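Local coordinates for protein mevalonate kinase (PDB 2X7I) that probably catalyses the ATP-dependent phosphorylation of mevalonate to 5-phosphomevalonate, at residues 34-39 with 302-307; 6-11 with 40-45. One frame throughout, in Å; residues are numbered along the deposited sequence.

Both contacts use the long strand 29-45, but at different places and with different chemistry. Contact 1, its centre about 9 Å from the centre of the chain, takes the corner in that strand and sets it against strand 300-305 of the four-stranded antiparallel sheet; a buried carboxylate and two aromatic rings do the joining, and the two strands belong to separate sheets. Contact 2, its centre about 20 Å from the centre of the chain, lies within one sheet, where 6-11 and 40-45 pair through backbone hydrogen bonds and mostly polar side chains, with Leu-42 among them, line the more exposed face. The two meet where Ile-39 O lies 2.9 Å from Ser-11 N, a probable hydrogen bond continuing the pairing of contact 2.

Contact 1 (34-39 with 302-307); sequences FNAGKI and WIENLG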
loop_
_atom_site.group_PDB
_atom_site.type_symbol
_atom_site.label_atom_id
_atom_site.label_comp_id
_atom_site.label_asym_id
_atom_site.label_seq_id
_atom_site.Cartn_x
_atom_site.Cartn_y
_atom_site.Cartn_z
ATOM N N PHE A 34 0.260 2.069 -5.380
ATOM C CA PHE A 34 -0.509 3.145 -4.758
ATOM C C PHE A 34 0.317 4.427 -4.876
ATOM O O PHE A 34 1.077 4.784 -3.981
ATOM C CB PHE A 34 -0.811 2.775 -3.301
ATOM C CG PHE A 34 -1.592 3.814 -2.528
ATOM C CD1 PHE A 34 -2.643 4.499 -3.098
ATOM C CD2 PHE A 34 -1.283 4.067 -1.193
ATOM C CE1 PHE A 34 -3.361 5.428 -2.372
ATOM C CE2 PHE A 34 -2.002 4.987 -0.460
ATOM C CZ PHE A 34 -3.043 5.672 -1.053
ATOM N N ASN A 35 0.154 5.104 -6.003
ATOM C CA ASN A 35 0.977 6.267 -6.361
ATOM C C ASN A 35 0.764 7.483 -5.466
ATOM O O ASN A 35 1.610 8.369 -5.433
ATOM C CB ASN A 35 0.724 6.676 -7.812
ATOM C CG ASN A 35 1.067 5.577 -8.796
ATOM O OD1 ASN A 35 2.197 5.085 -8.826
ATOM N ND2 ASN A 35 0.097 5.191 -9.616
ATOM N N ALA A 36 -0.367 7.536 -4.769
ATOM C CA ALA A 36 -0.644 8.629 -3.841
ATOM C C ALA A 36 0.203 8.524 -2.559
ATOM O O ALA A 36 0.461 9.528 -1.893
ATOM C CB ALA A 36 -2.129 8.668 -3.499
ATOM N N GLY A 37 0.631 7.314 -2.223
ATOM C CA GLY A 37 1.458 7.081 -1.033
ATOM C C GLY A 37 2.924 7.155 -1.403
ATOM O O GLY A 37 3.348 6.525 -2.363
ATOM N N LYS A 38 3.691 7.946 -0.659
ATOM C CA LYS A 38 5.108 8.156 -0.944
ATOM C C LYS A 38 5.943 8.045 0.326
ATOM O O LYS A 38 5.645 8.678 1.333
ATOM C CB LYS A 38 5.340 9.524 -1.588
ATOM C CG LYS A 38 4.816 9.639 -3.039
ATOM C CD LYS A 38 5.676 8.825 -4.045
ATOM C CE LYS A 38 4.840 8.215 -5.167
ATOM N NZ LYS A 38 4.281 9.234 -6.116
ATOM N N ILE A 39 6.988 7.228 0.255
ATOM C CA ILE A 39 8.010 7.181 1.276
ATOM C C ILE A 39 9.316 7.664 0.652
ATOM O O ILE A 39 9.715 7.162 -0.400
ATOM C CB ILE A 39 8.166 5.763 1.835
ATOM C CG1 ILE A 39 6.864 5.345 2.531
ATOM C CG2 ILE A 39 9.356 5.684 2.773
ATOM C CD1 ILE A 39 7.050 4.486 3.774
ATOM N N TRP A 302 -7.018 9.564 0.485
ATOM C CA TRP A 302 -6.175 9.799 -0.697
ATOM C C TRP A 302 -7.003 9.646 -1.970
ATOM O O TRP A 302 -7.950 8.859 -2.015
ATOM C CB TRP A 302 -5.025 8.789 -0.775
ATOM C CG TRP A 302 -4.086 8.741 0.396
ATOM C CD1 TRP A 302 -2.886 9.364 0.505
ATOM C CD2 TRP A 302 -4.257 7.988 1.601
ATOM N NE1 TRP A 302 -2.295 9.058 1.712
ATOM C CE2 TRP A 302 -3.120 8.216 2.404
ATOM C CE3 TRP A 302 -5.267 7.150 2.084
ATOM C CZ2 TRP A 302 -2.963 7.637 3.662
ATOM C CZ3 TRP A 302 -5.109 6.572 3.330
ATOM C CH2 TRP A 302 -3.965 6.813 4.106
ATOM N N ILE A 303 -6.629 10.379 -3.009
ATOM C CA ILE A 303 -7.237 10.221 -4.312
ATOM C C ILE A 303 -6.216 9.592 -5.247
ATOM O O ILE A 303 -5.133 10.137 -5.452
ATOM C CB ILE A 303 -7.739 11.565 -4.887
ATOM C CG1 ILE A 303 -8.899 12.107 -4.045
ATOM C CG2 ILE A 303 -8.187 11.384 -6.332
ATOM C CD1 ILE A 303 -9.332 13.514 -4.417
ATOM N N GLU A 304 -6.568 8.430 -5.791
ATOM C CA GLU A 304 -5.727 7.713 -6.734
ATOM C C GLU A 304 -6.316 7.828 -8.140
ATOM O O GLU A 304 -7.443 7.386 -8.384
ATOM C CB GLU A 304 -5.644 6.241 -6.320
ATOM C CG GLU A 304 -4.677 5.377 -7.146
ATOM C CD GLU A 304 -3.209 5.640 -6.841
ATOM O OE1 GLU A 304 -2.902 6.281 -5.808
ATOM O OE2 GLU A 304 -2.357 5.190 -7.638
ATOM N N ASN A 305 -5.557 8.427 -9.053
ATOM C CA ASN A 305 -5.878 8.375 -10.482
ATOM C C ASN A 305 -5.533 6.984 -10.985
ATOM O O ASN A 305 -4.439 6.493 -10.720
ATOM C CB ASN A 305 -5.080 9.421 -11.260
ATOM C CG ASN A 305 -5.549 9.579 -12.709
ATOM O OD1 ASN A 305 -6.197 8.695 -13.284
ATOM N ND2 ASN A 305 -5.209 10.714 -13.304
ATOM N N LEU A 306 -6.455 6.345 -11.699
ATOM C CA LEU A 306 -6.233 4.967 -12.125
ATOM C C LEU A 306 -5.569 4.861 -13.498
ATOM O O LEU A 306 -5.484 3.774 -14.068
ATOM C CB LEU A 306 -7.524 4.151 -12.038
ATOM C CG LEU A 306 -8.115 3.998 -10.628
ATOM C CD1 LEU A 306 -9.347 3.099 -10.668
ATOM C CD2 LEU A 306 -7.095 3.451 -9.623
ATOM N N GLY A 307 -5.073 5.987 -14.006
ATOM C CA GLY A 307 -4.121 5.988 -15.123
ATOM C C GLY A 307 -4.710 6.063 -16.516
ATOM O O GLY A 307 -3.968 6.068 -17.499
#
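Glu-304 reaches from strand 300-305 into the corner of strand 29-45 and grips two successive backbone amides there. Its CB sets off alongside the turn and touches none of residues 34-39; CG, anti to the backbone N (chi1 -174°), and a bend at chi2 then bring the carboxylate in. CD comes within 3.5 Å of Asn-35 N, and beyond it the two oxygens divide the work. OE1 receives Ala-36 N at 3.0 Å on its syn lone pair, while also lying 3.3 Å from Phe-34 CD1 and close to the methyl of Ala-36. OE2 takes Asn-35 N, likewise on the syn side but somewhat out of the carboxylate plane, and a weak second bond from Asn-35 ND2, 3.2 Å from OE2. Two amides held by one carboxylate fix its rotation and should favour the charged form of this buried group. The amides belong to the type I turn from Phe-34 to Gly-37, which Gly-37 N closes on Phe-34 O.

Beside the carboxylate, the Phe-34 ring points its edge at the face of Trp-302 in a T-shaped stack, planes 81° apart. The touching atom is CZ, 3.6 Å from Trp-302 CG and offset toward the rim of the indole; Ala-36 CB packs on Trp-302 CB at 4.0 Å. Val-178 of the neighbouring strand 175-180 touches both rings. A type I beta turn whose backbone amides are bound by a glutamate carboxylate from the facing sheet thus joins the two sheets, consistent with the junction between the N- and C-terminal domains of GHMP kinases.

Contact 2 (6-11 with 40-45); sequences KGYGES and KVLIEA
Strands 6-11 and 40-45 form a regular antiparallel pair in the six-stranded mixed sheet, with strand 87-93 on the far side of 40-45. Four backbone bonds join them: Gly-7 and Ile-43 exchange N-H and C=O, as do Gly-9 and Val-41, with Val-41 N 2.9 Å from Gly-9 O and nearly straight at 172°. Between these hydrogen-bonded pairs, Tyr-8 faces Leu-42 in a non-hydrogen-bonded pair.

On the sheet face that carries Tyr-8, Leu-42 and Lys-40, the tyrosine ring leans toward the next strand. With CG anti to the backbone N (chi1 180°), CD2 comes to 3.4 Å from Val-41 O, and the hydroxyl passes over Lys-40, with OH 3.2 Å from Lys-40 CG. The aliphatic part of Lys-40 lies alongside Glu-10, CG to CG 3.7 Å; Lys-6 and Glu-44 run side by side in the same manner, Lys-6 CD 3.9 Å from Glu-44 CG.

The other face turns Val-41 and Ile-43 onto helix 103-119, opposite Gly-9 and Gly-7, which bring only backbone. An antiparallel pair packed in this way on helix 103-119 is consistent with the S5-like N-terminal domain of GHMP kinases.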
loop_
_atom_site.group_PDB
_atom_site.type_symbol
_atom_site.label_atom_id
_atom_site.label_comp_id
_atom_site.label_asym_id
_atom_site.label_seq_id
_atom_site.Cartn_x
_atom_site.Cartn_y
_atom_site.Cartn_z
ATOM N N LYS A 6 26.237 11.116 -0.414
ATOM C CA LYS A 6 24.790 11.402 -0.351
ATOM C C LYS A 6 23.927 10.535 -1.277
ATOM O O LYS A 6 24.295 10.268 -2.421
ATOM C CB LYS A 6 24.507 12.886 -0.610
ATOM C CG LYS A 6 23.049 13.299 -0.309
ATOM C CD LYS A 6 22.916 14.750 0.191
ATOM C CE LYS A 6 22.791 15.759 -0.945
ATOM N NZ LYS A 6 21.447 15.687 -1.605
ATOM N N GLY A 7 22.770 10.117 -0.766
ATOM C CA GLY A 7 21.898 9.175 -1.464
ATOM C C GLY A 7 20.425 9.352 -1.149
ATOM O O GLY A 7 20.030 9.500 0.004
ATOM N N TYR A 8 19.610 9.316 -2.191
ATOM C CA TYR A 8 18.187 9.574 -2.075
ATOM C C TYR A 8 17.380 8.449 -2.721
ATOM O O TYR A 8 17.741 7.966 -3.792
ATOM C CB TYR A 8 17.855 10.908 -2.755
ATOM C CG TYR A 8 16.392 11.240 -2.681
ATOM C CD1 TYR A 8 15.572 11.112 -3.798
ATOM C CD2 TYR A 8 15.816 11.629 -1.478
ATOM C CE1 TYR A 8 14.211 11.393 -3.727
ATOM C CE2 TYR A 8 14.463 11.917 -1.390
ATOM C CZ TYR A 8 13.664 11.801 -2.521
ATOM O OH TYR A 8 12.317 12.076 -2.432
ATOM N N GLY A 9 16.292 8.037 -2.073
ATOM C CA GLY A 9 15.380 7.054 -2.660
ATOM C C GLY A 9 13.918 7.319 -2.354
ATOM O O GLY A 9 13.579 7.889 -1.322
ATOM N N GLU A 10 13.049 6.897 -3.265
ATOM C CA GLU A 10 11.606 7.043 -3.110
ATOM C C GLU A 10 10.901 5.740 -3.403
ATOM O O GLU A 10 11.401 4.903 -4.163
ATOM C CB GLU A 10 11.062 8.074 -4.090
ATOM C CG GLU A 10 10.764 9.406 -3.486
ATOM C CD GLU A 10 10.550 10.466 -4.542
ATOM O OE1 GLU A 10 9.914 10.161 -5.566
ATOM O OE2 GLU A 10 11.030 11.600 -4.360
ATOM N N SER A 11 9.706 5.608 -2.839
ATOM C CA SER A 11 8.850 4.462 -3.112
ATOM C C SER A 11 7.367 4.797 -2.998
ATOM O O SER A 11 6.960 5.588 -2.145
ATOM C CB SER A 11 9.170 3.327 -2.145
ATOM O OG SER A 11 8.459 2.160 -2.516
ATOM N N LYS A 40 9.957 8.643 1.297
ATOM C CA LYS A 40 11.237 9.190 0.857
ATOM C C LYS A 40 12.310 8.926 1.917
ATOM O O LYS A 40 12.093 9.199 3.099
ATOM C CB LYS A 40 11.131 10.704 0.652
ATOM C CG LYS A 40 10.055 11.162 -0.330
ATOM C CD LYS A 40 9.945 12.677 -0.332
ATOM C CE LYS A 40 8.968 13.173 -1.388
ATOM N NZ LYS A 40 7.562 12.738 -1.110
ATOM N N VAL A 41 13.466 8.423 1.489
ATOM C CA VAL A 41 14.612 8.247 2.379
ATOM C C VAL A 41 15.810 9.055 1.871
ATOM O O VAL A 41 16.139 9.018 0.686
ATOM C CB VAL A 41 15.005 6.745 2.532
ATOM C CG1 VAL A 41 16.311 6.598 3.331
ATOM C CG2 VAL A 41 13.860 5.957 3.184
ATOM N N LEU A 42 16.445 9.789 2.781
ATOM C CA LEU A 42 17.676 10.520 2.494
ATOM C C LEU A 42 18.771 10.055 3.456
ATOM O O LEU A 42 18.551 9.989 4.661
ATOM C CB LEU A 42 17.446 12.027 2.638
ATOM C CG LEU A 42 18.677 12.928 2.500
ATOM C CD1 LEU A 42 19.295 12.843 1.101
ATOM C CD2 LEU A 42 18.323 14.378 2.845
ATOM N N ILE A 43 19.942 9.737 2.908
ATOM C CA ILE A 43 21.111 9.339 3.690
ATOM C C ILE A 43 22.225 10.330 3.395
ATOM O O ILE A 43 22.665 10.427 2.251
ATOM C CB ILE A 43 21.598 7.914 3.318
ATOM C CG1 ILE A 43 20.420 6.930 3.295
ATOM C CG2 ILE A 43 22.697 7.463 4.282
ATOM C CD1 ILE A 43 20.811 5.469 3.113
ATOM N N GLU A 44 22.670 11.057 4.420
ATOM C CA GLU A 44 23.701 12.088 4.276
ATOM C C GLU A 44 24.930 11.827 5.137
ATOM O O GLU A 44 24.825 11.784 6.362
ATOM C CB GLU A 44 23.151 13.447 4.708
ATOM C CG GLU A 44 22.016 13.987 3.863
ATOM C CD GLU A 44 21.460 15.285 4.427
ATOM O OE1 GLU A 44 20.665 15.213 5.404
ATOM O OE2 GLU A 44 21.821 16.362 3.900
ATOM N N ALA A 45 26.090 11.694 4.502
ATOM C CA ALA A 45 27.360 11.733 5.220
ATOM C C ALA A 45 27.577 13.146 5.750
ATOM O O ALA A 45 27.325 14.121 5.049
ATOM C CB ALA A 45 28.508 11.328 4.317
#